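Local atomic coordinates of PT26-6P (Thermococcus sp., PDB entry 2WB7), a protein that is of unknown function but is encoded by a family of extrachromosomal mobile elements from euryarchaea. Residues 53-58 with 67-72. Sequence-based numbering, arbitrary orientation.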
loop_
_atom_site.group_PDB
_atom_site.type_symbol
_atom_site.label_atom_id
_atom_site.label_comp_id
_atom_site.label_asym_id
_atom_site.label_seq_id
_atom_site.Cartn_x
_atom_site.Cartn_y
_atom_site.Cartn_z
ATOM N N ILE A 53 -24.672 9.334 24.502
ATOM C CA ILE A 53 -23.979 8.378 23.642
ATOM C C ILE A 53 -22.918 9.074 22.805
ATOM O O ILE A 53 -23.214 10.052 22.121
ATOM C CB ILE A 53 -24.960 7.654 22.698
ATOM C CG1 ILE A 53 -26.196 7.181 23.477
ATOM C CG2 ILE A 53 -24.259 6.503 21.984
ATOM C CD1 ILE A 53 -27.132 6.259 22.697
ATOM N N HIS A 54 -21.687 8.568 22.878
ATOM C CA HIS A 54 -20.591 9.029 22.027
ATOM C C HIS A 54 -19.948 7.876 21.260
ATOM O O HIS A 54 -19.716 6.789 21.811
ATOM C CB HIS A 54 -19.541 9.758 22.854
ATOM C CG HIS A 54 -20.059 11.000 23.509
ATOM N ND1 HIS A 54 -19.986 12.240 22.911
ATOM C CD2 HIS A 54 -20.679 11.190 24.701
ATOM C CE1 HIS A 54 -20.533 13.142 23.708
ATOM N NE2 HIS A 54 -20.959 12.531 24.800
ATOM N N ILE A 55 -19.680 8.129 19.979
ATOM C CA ILE A 55 -19.024 7.166 19.093
ATOM C C ILE A 55 -17.653 7.672 18.654
ATOM O O ILE A 55 -17.506 8.829 18.225
ATOM C CB ILE A 55 -19.869 6.889 17.834
ATOM C CG1 ILE A 55 -21.285 6.476 18.227
ATOM C CG2 ILE A 55 -19.220 5.820 16.974
ATOM C CD1 ILE A 55 -22.226 6.398 17.061
ATOM N N TYR A 56 -16.653 6.801 18.760
ATOM C CA TYR A 56 -15.292 7.145 18.361
ATOM C C TYR A 56 -14.664 6.116 17.420
ATOM O O TYR A 56 -14.843 4.903 17.589
ATOM C CB TYR A 56 -14.400 7.264 19.590
ATOM C CG TYR A 56 -14.917 8.190 20.646
ATOM C CD1 TYR A 56 -14.568 9.533 20.645
ATOM C CD2 TYR A 56 -15.739 7.720 21.660
ATOM C CE1 TYR A 56 -15.037 10.385 21.607
ATOM C CE2 TYR A 56 -16.205 8.560 22.638
ATOM C CZ TYR A 56 -15.851 9.897 22.608
ATOM O OH TYR A 56 -16.322 10.750 23.586
ATOM N N GLY A 57 -13.907 6.611 16.445
ATOM C CA GLY A 57 -13.119 5.748 15.575
ATOM C C GLY A 57 -11.831 6.438 15.170
ATOM O O GLY A 57 -11.594 7.575 15.558
ATOM N N PRO A 58 -10.997 5.752 14.375
ATOM C CA PRO A 58 -9.709 6.307 13.957
ATOM C C PRO A 58 -9.892 7.626 13.225
ATOM O O PRO A 58 -10.967 7.888 12.691
ATOM C CB PRO A 58 -9.158 5.250 12.998
ATOM C CG PRO A 58 -9.886 3.994 13.347
ATOM C CD PRO A 58 -11.251 4.424 13.788
ATOM N N PHE A 67 -11.937 -1.361 11.332
ATOM C CA PHE A 67 -11.389 -0.398 12.281
ATOM C C PHE A 67 -12.097 -0.481 13.606
ATOM O O PHE A 67 -13.271 -0.835 13.658
ATOM C CB PHE A 67 -11.498 1.016 11.716
ATOM C CG PHE A 67 -12.868 1.359 11.234
ATOM C CD1 PHE A 67 -13.812 1.886 12.097
ATOM C CD2 PHE A 67 -13.221 1.142 9.921
ATOM C CE1 PHE A 67 -15.088 2.201 11.646
ATOM C CE2 PHE A 67 -14.488 1.451 9.461
ATOM C CZ PHE A 67 -15.424 1.978 10.324
ATOM N N PRO A 68 -11.389 -0.141 14.687
ATOM C CA PRO A 68 -12.014 -0.249 15.986
ATOM C C PRO A 68 -12.975 0.906 16.165
ATOM O O PRO A 68 -12.670 2.036 15.781
ATOM C CB PRO A 68 -10.832 -0.121 16.962
ATOM C CG PRO A 68 -9.707 0.486 16.190
ATOM C CD PRO A 68 -10.138 0.633 14.741
ATOM N N VAL A 69 -14.138 0.620 16.728
ATOM C CA VAL A 69 -15.086 1.658 17.068
ATOM C C VAL A 69 -15.314 1.605 18.555
ATOM O O VAL A 69 -15.595 0.539 19.105
ATOM C CB VAL A 69 -16.440 1.465 16.366
ATOM C CG1 VAL A 69 -17.472 2.444 16.930
ATOM C CG2 VAL A 69 -16.293 1.642 14.874
ATOM N N GLN A 70 -15.178 2.754 19.204
ATOM C CA GLN A 70 -15.504 2.874 20.615
ATOM C C GLN A 70 -16.823 3.610 20.812
ATOM O O GLN A 70 -17.085 4.646 20.192
ATOM C CB GLN A 70 -14.384 3.578 21.371
ATOM C CG GLN A 70 -13.428 2.620 22.032
ATOM C CD GLN A 70 -12.236 3.318 22.642
ATOM O OE1 GLN A 70 -11.366 3.801 21.929
ATOM N NE2 GLN A 70 -12.183 3.360 23.968
ATOM N N ILE A 71 -17.661 3.040 21.669
ATOM C CA ILE A 71 -18.915 3.666 22.077
ATOM C C ILE A 71 -18.879 3.981 23.573
ATOM O O ILE A 71 -18.690 3.097 24.399
ATOM C CB ILE A 71 -20.099 2.738 21.814
ATOM C CG1 ILE A 71 -20.077 2.255 20.363
ATOM C CG2 ILE A 71 -21.400 3.445 22.147
ATOM C CD1 ILE A 71 -20.817 0.922 20.152
ATOM N N ARG A 72 -19.066 5.247 23.916
ATOM C CA ARG A 72 -19.046 5.635 25.309
ATOM C C ARG A 72 -20.426 6.078 25.817
ATOM O O ARG A 72 -21.008 7.043 25.312
ATOM C CB ARG A 72 -18.020 6.735 25.517
ATOM C CG ARG A 72 -17.979 7.275 26.909
ATOM C CD ARG A 72 -17.218 8.568 26.902
ATOM N NE ARG A 72 -16.459 8.747 28.130
ATOM C CZ ARG A 72 -15.279 8.180 28.362
ATOM N NH1 ARG A 72 -14.727 7.393 27.435
ATOM N NH2 ARG A 72 -14.654 8.404 29.519
#
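The first torsions of Y56 and R72 set a tyrosine ring beside an arginine chain. Y56 CG lies anti to its carbonyl carbon (chi1 -53°), which lays the ring alongside R72. R72 CG lies anti to the backbone N (chi1 176°), and this helps to place R72 CD 4.1 Å from Y56 OH. Both residues sit in a beta hairpin of the first immunoglobulin-like domain, where strands 52-62 and 66-75 run antiparallel. The axes of 53-58 and 67-72 come within 4.6 Å.

Four backbone hydrogen bonds join the two segments. H54 and R72 form one hydrogen-bonded pair, with R72 N to H54 O at 2.7 Å. Y56 and Q70 form the next, with Y56 N to Q70 O at 2.6 Å. I55 and I71 make the non-hydrogen-bonded pair between them.

On the face that carries H54, Y56, Q70 and R72, Y56 CE2 touches R72 CB at 3.9 Å. R72 CB lies at the edge of the tyrosine ring, in its plane. The guanidinium stands nearly perpendicular to the ring, at 89°. Its NH1 forms a salt bridge with D123 on strand 120-129, so the arginine ties the hairpin to its neighbour. An alanine in place of Y56 takes away the ring and its hydroxyl, which would probably open a gap beside R72 CB and CD and leave the outer arginine chain freer to turn.

The other face is apolar and packs on strand 163-178. There I55 CG2 meets V69 CG1 at 3.8 Å, and I53 CG2 and I71 CG2 run abreast. P58 closes the end of the pairing, its ring set across the F67 side chain. P58 CG sits 3.8 Å from F67 CB and 3.6 Å from P68 CD.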